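Local structure of class I phosphodiesterase PDEB1 (Leishmania major, 2R8Q) at residues 136-140 against 207-211; 213-219 against 250-255; 131-135 against 190-194. The protein is a class I phosphodiesterase whose all-helical catalytic domain, related to the HD superfamily, carries a zinc and a magnesium ion and here binds 3-isobutyl-1-methylxanthine. All coordinates share one frame; numbering follows the deposited sequence.

The three contacts illustrate how an all-helical fold changes its chemistry from its metal centre outward. Contacts 1 and 2 lie deep, their centres about 8 and 9 Å from the centre of the chain; contact 3, also buried, lies about 16 Å out. Contacts 1 and 3 share helix 127-139, which turns its C-terminal end to helix 197-212 and an earlier turn to the loop 190-194. Contacts 1 and 2 meet at the zinc ion, to which they contribute His140 and Asp254. Contact 1 joins its segments by van der Waals packing, with no hydrogen bond between them, contact 2 adds a buried lysine and bridging waters, and contact 3 combines hydrophobic packing with one phenol hydrogen bond.

Contact 1: 136-140 against 207-211; sequences TALVH and LIDCV. With ZN (zinc ion), chain C.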
loop_
_atom_site.group_PDB
_atom_site.type_symbol
_atom_site.label_atom_id
_atom_site.label_comp_id
_atom_site.label_asym_id
_atom_site.label_seq_id
_atom_site.Cartn_x
_atom_site.Cartn_y
_atom_site.Cartn_z
ATOM N N THR A 136 -0.265 -4.419 -17.927
ATOM C CA THR A 136 0.077 -3.324 -17.025
ATOM C C THR A 136 -0.731 -2.064 -17.322
ATOM O O THR A 136 -1.115 -1.332 -16.410
ATOM C CB THR A 136 1.582 -3.001 -17.106
ATOM O OG1 THR A 136 2.329 -4.156 -16.703
ATOM C CG2 THR A 136 1.939 -1.842 -16.184
ATOM N N ALA A 137 -0.997 -1.807 -18.597
ATOM C CA ALA A 137 -1.773 -0.629 -18.955
ATOM C C ALA A 137 -3.104 -0.583 -18.196
ATOM O O ALA A 137 -3.542 0.478 -17.766
ATOM C CB ALA A 137 -2.026 -0.609 -20.464
ATOM N N LEU A 138 -3.737 -1.739 -18.013
ATOM C CA LEU A 138 -5.028 -1.791 -17.336
ATOM C C LEU A 138 -4.997 -1.542 -15.829
ATOM O O LEU A 138 -6.013 -1.163 -15.246
ATOM C CB LEU A 138 -5.712 -3.137 -17.621
ATOM C CG LEU A 138 -6.013 -3.407 -19.099
ATOM C CD1 LEU A 138 -6.552 -4.823 -19.269
ATOM C CD2 LEU A 138 -7.019 -2.382 -19.613
ATOM N N VAL A 139 -3.845 -1.742 -15.197
ATOM C CA VAL A 139 -3.741 -1.544 -13.755
ATOM C C VAL A 139 -2.976 -0.284 -13.369
ATOM O O VAL A 139 -2.948 0.078 -12.199
ATOM C CB VAL A 139 -2.996 -2.721 -13.064
ATOM C CG1 VAL A 139 -3.637 -4.052 -13.437
ATOM C CG2 VAL A 139 -1.524 -2.707 -13.457
ATOM N N HIS A 140 -2.390 0.399 -14.347
ATOM C CA HIS A 140 -1.533 1.540 -14.035
ATOM C C HIS A 140 -2.088 2.766 -13.314
ATOM O O HIS A 140 -1.304 3.568 -12.807
ATOM C CB HIS A 140 -0.743 1.964 -15.288
ATOM C CG HIS A 140 -1.375 3.066 -16.075
ATOM N ND1 HIS A 140 -2.380 2.849 -16.994
ATOM C CD2 HIS A 140 -1.139 4.399 -16.083
ATOM C CE1 HIS A 140 -2.735 4.001 -17.532
ATOM N NE2 HIS A 140 -1.997 4.957 -16.997
ATOM N N LEU A 207 5.914 -5.210 -14.395
ATOM C CA LEU A 207 4.667 -4.478 -14.219
ATOM C C LEU A 207 4.875 -3.326 -13.233
ATOM O O LEU A 207 4.494 -2.188 -13.507
ATOM C CB LEU A 207 3.571 -5.430 -13.721
ATOM C CG LEU A 207 2.181 -4.860 -13.412
ATOM C CD1 LEU A 207 1.137 -5.959 -13.548
ATOM C CD2 LEU A 207 2.168 -4.270 -12.003
ATOM N N ILE A 208 5.502 -3.624 -12.098
ATOM C CA ILE A 208 5.758 -2.617 -11.073
ATOM C C ILE A 208 6.677 -1.505 -11.590
ATOM O O ILE A 208 6.409 -0.321 -11.366
ATOM C CB ILE A 208 6.351 -3.288 -9.809
ATOM C CG1 ILE A 208 5.259 -4.134 -9.148
ATOM C CG2 ILE A 208 6.911 -2.234 -8.853
ATOM C CD1 ILE A 208 5.755 -5.145 -8.124
ATOM N N ASP A 209 7.752 -1.877 -12.284
ATOM C CA ASP A 209 8.670 -0.880 -12.830
ATOM C C ASP A 209 7.929 0.062 -13.768
ATOM O O ASP A 209 8.128 1.279 -13.739
ATOM C CB ASP A 209 9.810 -1.537 -13.618
ATOM C CG ASP A 209 10.827 -2.224 -12.727
ATOM O OD1 ASP A 209 10.944 -1.843 -11.540
ATOM O OD2 ASP A 209 11.527 -3.131 -13.229
ATOM N N CYS A 210 7.075 -0.512 -14.608
ATOM C CA CYS A 210 6.316 0.279 -15.564
ATOM C C CYS A 210 5.332 1.234 -14.904
ATOM O O CYS A 210 5.231 2.392 -15.301
ATOM C CB CYS A 210 5.592 -0.643 -16.546
ATOM S SG CYS A 210 6.708 -1.329 -17.791
ATOM N N VAL A 211 4.607 0.758 -13.897
ATOM C CA VAL A 211 3.655 1.624 -13.213
ATOM C C VAL A 211 4.394 2.753 -12.494
ATOM O O VAL A 211 3.991 3.913 -12.561
ATOM C CB VAL A 211 2.811 0.845 -12.175
ATOM C CG1 VAL A 211 1.878 1.801 -11.442
ATOM C CG2 VAL A 211 2.000 -0.235 -12.864
HETATM ZN ZN ZN C . -2.380 7.138 -16.740
HETATM O O HOH W 1 -0.705 7.603 -15.461
HETATM O O HOH W 2 -2.483 9.415 -16.528
#
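At the metal-binding core of the catalytic domain, the last turn of helix 127-139 packs on helix 197-212, with Thr136 against Leu207 and His140 beside Val211. The backbones come close here, with the CA atoms of His140 and Val211 5.3 Å apart. Thr136 does most of the touching from its side. Its hydroxyl is hydrogen-bonded to Val132 O one turn back in its own helix, and with its polar need met there OG1 can rest on Leu207 CG at 3.4 Å. The methyl takes the other direction: CG2 stands anti to the backbone N and reaches Val211 CG2 at 3.7 Å, with Cys210 CB close by. One turn on, Val139 CG2 faces both Leu207 CD1, at 4.2 Å, and Val211 CG2, at 4.3 Å, a looser fit. No hydrogen bond crosses between the segments.

His140 joins this packed seam to the metal. Its carbonyl O lies against Val211 CG1 at 3.9 Å, while the imidazole swings away from helix 197-212, its chi1 of 95° lying off the usual staggered values. ND1 donates to Ala137 O at 2.8 Å, a nearly straight bond (174°) with the acceptor lying in the ring plane, which, with the zinc bond, helps to fix the rotation of the ring. NE2, at the far end of the imidazole, binds the zinc ion at 2.2 Å. His104, Asp141, Asp254 and two waters complete the coordination. On the outer side of helix 197-212, Ile208 and Asp209 pack on Ala165 of the second subunit. The adjacent metal-binding pair His140 and Asp141 is the His-Asp doublet that gives the HD superfamily its name, and the phosphodiesterase catalytic domain belongs to it.

Contact 2: 213-219 against 250-255; sequences ATDMAKH and IKAGDV. With ZN (zinc ion), chain C.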
loop_
_atom_site.group_PDB
_atom_site.type_symbol
_atom_site.label_atom_id
_atom_site.label_comp_id
_atom_site.label_asym_id
_atom_site.label_seq_id
_atom_site.Cartn_x
_atom_site.Cartn_y
_atom_site.Cartn_z
ATOM N N ALA A 213 7.119 4.042 -13.255
ATOM C CA ALA A 213 7.694 4.933 -14.258
ATOM C C ALA A 213 6.709 5.983 -14.771
ATOM O O ALA A 213 7.120 6.945 -15.417
ATOM C CB ALA A 213 8.234 4.123 -15.431
ATOM N N THR A 214 5.419 5.809 -14.489
ATOM C CA THR A 214 4.423 6.771 -14.963
ATOM C C THR A 214 4.296 8.034 -14.115
ATOM O O THR A 214 3.531 8.932 -14.460
ATOM C CB THR A 214 3.018 6.141 -15.101
ATOM O OG1 THR A 214 2.583 5.639 -13.831
ATOM C CG2 THR A 214 3.034 5.015 -16.129
ATOM N N ASP A 215 5.028 8.110 -13.006
ATOM C CA ASP A 215 4.976 9.312 -12.177
ATOM C C ASP A 215 5.711 10.404 -12.946
ATOM O O ASP A 215 6.920 10.312 -13.156
ATOM C CB ASP A 215 5.661 9.082 -10.831
ATOM C CG ASP A 215 5.637 10.320 -9.948
ATOM O OD1 ASP A 215 5.096 11.356 -10.387
ATOM O OD2 ASP A 215 6.155 10.254 -8.814
ATOM N N MET A 216 4.982 11.432 -13.367
ATOM C CA MET A 216 5.581 12.513 -14.144
ATOM C C MET A 216 6.660 13.315 -13.429
ATOM O O MET A 216 7.397 14.071 -14.066
ATOM C CB MET A 216 4.491 13.449 -14.672
ATOM C CG MET A 216 3.694 12.871 -15.837
ATOM S SD MET A 216 4.719 12.431 -17.275
ATOM C CE MET A 216 4.987 14.023 -18.017
ATOM N N ALA A 217 6.766 13.161 -12.113
ATOM C CA ALA A 217 7.798 13.883 -11.374
ATOM C C ALA A 217 9.168 13.341 -11.777
ATOM O O ALA A 217 10.186 14.015 -11.630
ATOM C CB ALA A 217 7.590 13.714 -9.872
ATOM N N LYS A 218 9.179 12.118 -12.297
ATOM C CA LYS A 218 10.414 11.459 -12.711
ATOM C C LYS A 218 10.633 11.577 -14.211
ATOM O O LYS A 218 11.530 10.945 -14.763
ATOM C CB LYS A 218 10.358 9.973 -12.339
ATOM C CG LYS A 218 10.135 9.695 -10.863
ATOM C CD LYS A 218 9.888 8.209 -10.609
ATOM C CE LYS A 218 11.081 7.357 -11.015
ATOM N NZ LYS A 218 10.852 5.910 -10.735
ATOM N N HIS A 219 9.823 12.400 -14.869
ATOM C CA HIS A 219 9.911 12.549 -16.319
ATOM C C HIS A 219 11.291 12.898 -16.879
ATOM O O HIS A 219 11.800 12.203 -17.758
ATOM C CB HIS A 219 8.898 13.586 -16.801
ATOM C CG HIS A 219 8.834 13.701 -18.290
ATOM N ND1 HIS A 219 8.269 12.728 -19.086
ATOM C CD2 HIS A 219 9.321 14.641 -19.134
ATOM C CE1 HIS A 219 8.414 13.063 -20.356
ATOM N NE2 HIS A 219 9.049 14.219 -20.412
ATOM N N ILE A 250 5.218 2.798 -21.901
ATOM C CA ILE A 250 4.026 3.089 -21.113
ATOM C C ILE A 250 3.938 4.583 -20.827
ATOM O O ILE A 250 2.843 5.141 -20.763
ATOM C CB ILE A 250 3.956 2.262 -19.791
ATOM C CG1 ILE A 250 2.557 2.425 -19.179
ATOM C CG2 ILE A 250 5.039 2.706 -18.808
ATOM C CD1 ILE A 250 2.212 1.410 -18.096
ATOM N N LYS A 251 5.085 5.244 -20.686
ATOM C CA LYS A 251 5.081 6.685 -20.462
ATOM C C LYS A 251 4.503 7.351 -21.705
ATOM O O LYS A 251 3.680 8.263 -21.610
ATOM C CB LYS A 251 6.497 7.209 -20.216
ATOM C CG LYS A 251 6.955 7.130 -18.769
ATOM C CD LYS A 251 8.312 7.799 -18.576
ATOM C CE LYS A 251 8.300 9.259 -19.020
ATOM N NZ LYS A 251 7.280 10.078 -18.304
ATOM N N ALA A 252 4.928 6.879 -22.874
ATOM C CA ALA A 252 4.451 7.425 -24.141
ATOM C C ALA A 252 2.941 7.247 -24.259
ATOM O O ALA A 252 2.224 8.179 -24.614
ATOM C CB ALA A 252 5.152 6.733 -25.312
ATOM N N GLY A 253 2.458 6.045 -23.966
ATOM C CA GLY A 253 1.030 5.808 -24.048
ATOM C C GLY A 253 0.270 6.701 -23.084
ATOM O O GLY A 253 -0.813 7.193 -23.391
ATOM N N ASP A 254 0.851 6.920 -21.911
ATOM C CA ASP A 254 0.225 7.740 -20.885
ATOM C C ASP A 254 0.038 9.200 -21.310
ATOM O O ASP A 254 -0.951 9.835 -20.930
ATOM C CB ASP A 254 1.053 7.652 -19.598
ATOM C CG ASP A 254 0.209 7.780 -18.349
ATOM O OD1 ASP A 254 -1.029 7.591 -18.422
ATOM O OD2 ASP A 254 0.793 8.055 -17.279
ATOM N N VAL A 255 0.966 9.732 -22.103
ATOM C CA VAL A 255 0.851 11.118 -22.567
ATOM C C VAL A 255 0.563 11.195 -24.066
ATOM O O VAL A 255 0.879 12.188 -24.723
ATOM C CB VAL A 255 2.134 11.937 -22.261
ATOM C CG1 VAL A 255 2.357 11.996 -20.759
ATOM C CG2 VAL A 255 3.341 11.328 -22.962
HETATM ZN ZN ZN C . -2.380 7.138 -16.740
HETATM O O HOH W 3 7.810 9.737 -15.648
HETATM O O HOH W 4 3.061 9.186 -17.280
HETATM O O HOH W 1 -0.705 7.603 -15.461
HETATM O O HOH W 2 -2.483 9.415 -16.528
#
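Lys251 of helix 239-254 threads its side chain along the loop 213-219 and ends at His219, and its path explains much of how the two segments hold together. CB leaves the helix without heading straight for the loop, and CG is the first atom to meet it, resting 3.4 Å from Ala213 O; CD remains beside the same carbonyl. Bends at chi3 (57°) and chi4 (58°) then fold the chain round and bring CE to 3.5 Å from His219 ND1. At the tip, NZ donates to His219 ND1 at 2.9 Å, arriving at the edge of the imidazole and close to its plane. A second bond runs from NZ to water 3 at 2.7 Å, and that water in turn donates to the carbonyls of Ala213 and Asp215, tying the buried ammonium to the loop backbone. Met216 SD flanks Lys251 NZ at 3.6 Å, and Phe317 of helix 302-324 adds a cation-pi contact.

Nearer the metal, Thr214 sits between Ile250 and Asp254. Its CG2 packs on Ile250 CG1 at 4.0 Å, whereas its OG1 turns back to Val211 O. Asp254 divides its carboxylate between two tasks: OD1 binds the zinc ion at 2.2 Å, and OD2 accepts from water 4 at 2.5 Å, which also donates to Thr214 O. The loop thereby probably helps to position a metal ligand, through a water in its second shell. Beyond Thr214, Asp215 OD1 accepts from Ala217 N in an Asx turn that leads into helix 219-232. An aspartate from a later helix, joining the histidines and aspartate contributed earlier in the chain, completes the protein ligands of the zinc site characteristic of phosphodiesterase catalytic domains.

Contact 3: 131-135 against 190-194; sequences YVLLV and DVFEG
Tyr131 and Val135, one turn apart on helix 127-139, press against a type I beta turn, Asp190 to Glu193, in the loop between helices 171-184 and 197-212. The close part centres on Val191. Tyr131 OH donates to Val191 O at 2.7 Å, meeting the carbonyl at a C=O...O angle of 133°, and the phenol can reach that far because its CG lies anti to the backbone N (chi1 177°). Val135 CG1 comes tip to tip with Val191 CG2 at 3.8 Å, while Val135 CG2 covers one face of the tyrosine ring near its rim. Phe192 fits less closely: its CE2 is 4.3 Å from Val132 CG2, and its CD2 is 4.4 Å from Tyr131 CE2. The ring is hemmed in further by Tyr204, edge-to-face, and by Ala203 and Leu207 of helix 197-212.

The far side of the turn faces outward. Gly194 is exposed, and Glu193, partly so, forms a salt bridge with Arg79 and a hydrogen bond with Thr82. Asp190 also forms an Asx turn at its start: its OD1 accepts from Phe192 N at 3.0 Å, met from above the carboxylate plane.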
loop_
_atom_site.group_PDB
_atom_site.type_symbol
_atom_site.label_atom_id
_atom_site.label_comp_id
_atom_site.label_asym_id
_atom_site.label_seq_id
_atom_site.Cartn_x
_atom_site.Cartn_y
_atom_site.Cartn_z
ATOM N N TYR A 131 3.235 -8.819 -23.622
ATOM C CA TYR A 131 2.049 -9.246 -22.888
ATOM C C TYR A 131 1.944 -8.493 -21.566
ATOM O O TYR A 131 0.904 -7.914 -21.250
ATOM C CB TYR A 131 2.118 -10.758 -22.637
ATOM C CG TYR A 131 0.978 -11.327 -21.824
ATOM C CD1 TYR A 131 -0.351 -11.086 -22.181
ATOM C CD2 TYR A 131 1.225 -12.117 -20.705
ATOM C CE1 TYR A 131 -1.402 -11.618 -21.439
ATOM C CE2 TYR A 131 0.180 -12.654 -19.955
ATOM C CZ TYR A 131 -1.130 -12.398 -20.330
ATOM O OH TYR A 131 -2.165 -12.905 -19.582
ATOM N N VAL A 132 3.028 -8.495 -20.798
ATOM C CA VAL A 132 3.038 -7.801 -19.518
ATOM C C VAL A 132 2.777 -6.304 -19.684
ATOM O O VAL A 132 2.062 -5.703 -18.887
ATOM C CB VAL A 132 4.380 -8.024 -18.786
ATOM C CG1 VAL A 132 4.430 -7.186 -17.511
ATOM C CG2 VAL A 132 4.542 -9.507 -18.460
ATOM N N LEU A 133 3.339 -5.699 -20.726
ATOM C CA LEU A 133 3.131 -4.274 -20.952
ATOM C C LEU A 133 1.649 -3.958 -21.173
ATOM O O LEU A 133 1.113 -3.001 -20.605
ATOM C CB LEU A 133 3.950 -3.810 -22.160
ATOM C CG LEU A 133 3.846 -2.331 -22.541
ATOM C CD1 LEU A 133 4.277 -1.453 -21.364
ATOM C CD2 LEU A 133 4.732 -2.061 -23.750
ATOM N N LEU A 134 0.980 -4.778 -21.979
ATOM C CA LEU A 134 -0.434 -4.563 -22.263
ATOM C C LEU A 134 -1.305 -4.763 -21.025
ATOM O O LEU A 134 -2.257 -4.009 -20.805
ATOM C CB LEU A 134 -0.885 -5.486 -23.402
ATOM C CG LEU A 134 -0.231 -5.133 -24.743
ATOM C CD1 LEU A 134 -0.520 -6.220 -25.769
ATOM C CD2 LEU A 134 -0.756 -3.787 -25.231
ATOM N N VAL A 135 -0.976 -5.770 -20.221
ATOM C CA VAL A 135 -1.714 -6.046 -18.997
ATOM C C VAL A 135 -1.506 -4.889 -18.020
ATOM O O VAL A 135 -2.447 -4.428 -17.376
ATOM C CB VAL A 135 -1.220 -7.361 -18.344
ATOM C CG1 VAL A 135 -1.738 -7.475 -16.912
ATOM C CG2 VAL A 135 -1.683 -8.548 -19.176
ATOM N N ASP A 190 -6.029 -14.098 -12.130
ATOM C CA ASP A 190 -4.578 -14.087 -12.272
ATOM C C ASP A 190 -4.123 -14.357 -13.705
ATOM O O ASP A 190 -3.965 -15.509 -14.113
ATOM C CB ASP A 190 -3.966 -15.103 -11.299
ATOM C CG ASP A 190 -2.458 -15.187 -11.410
ATOM O OD1 ASP A 190 -1.839 -14.243 -11.943
ATOM O OD2 ASP A 190 -1.887 -16.200 -10.951
ATOM N N VAL A 191 -3.902 -13.285 -14.467
ATOM C CA VAL A 191 -3.481 -13.415 -15.856
ATOM C C VAL A 191 -2.035 -13.884 -16.026
ATOM O O VAL A 191 -1.544 -13.999 -17.147
ATOM C CB VAL A 191 -3.700 -12.098 -16.641
ATOM C CG1 VAL A 191 -5.190 -11.779 -16.695
ATOM C CG2 VAL A 191 -2.935 -10.956 -15.989
ATOM N N PHE A 192 -1.366 -14.150 -14.908
ATOM C CA PHE A 192 0.007 -14.657 -14.925
ATOM C C PHE A 192 -0.043 -16.127 -14.491
ATOM O O PHE A 192 0.991 -16.751 -14.236
ATOM C CB PHE A 192 0.889 -13.877 -13.940
ATOM C CG PHE A 192 1.142 -12.443 -14.331
ATOM C CD1 PHE A 192 1.565 -11.523 -13.374
ATOM C CD2 PHE A 192 0.983 -12.015 -15.644
ATOM C CE1 PHE A 192 1.824 -10.194 -13.722
ATOM C CE2 PHE A 192 1.242 -10.687 -16.002
ATOM C CZ PHE A 192 1.662 -9.779 -15.035
ATOM N N GLU A 193 -1.256 -16.672 -14.424
ATOM C CA GLU A 193 -1.475 -18.052 -13.986
ATOM C C GLU A 193 -0.716 -19.117 -14.774
ATOM O O GLU A 193 -0.396 -20.175 -14.232
ATOM C CB GLU A 193 -2.977 -18.380 -14.011
ATOM C CG GLU A 193 -3.562 -18.571 -15.411
ATOM C CD GLU A 193 -5.058 -18.839 -15.392
ATOM O OE1 GLU A 193 -5.556 -19.343 -14.363
ATOM O OE2 GLU A 193 -5.730 -18.556 -16.409
ATOM N N GLY A 194 -0.430 -18.844 -16.043
ATOM C CA GLY A 194 0.269 -19.820 -16.864
ATOM C C GLY A 194 1.778 -19.687 -16.888
ATOM O O GLY A 194 2.465 -20.471 -17.541
#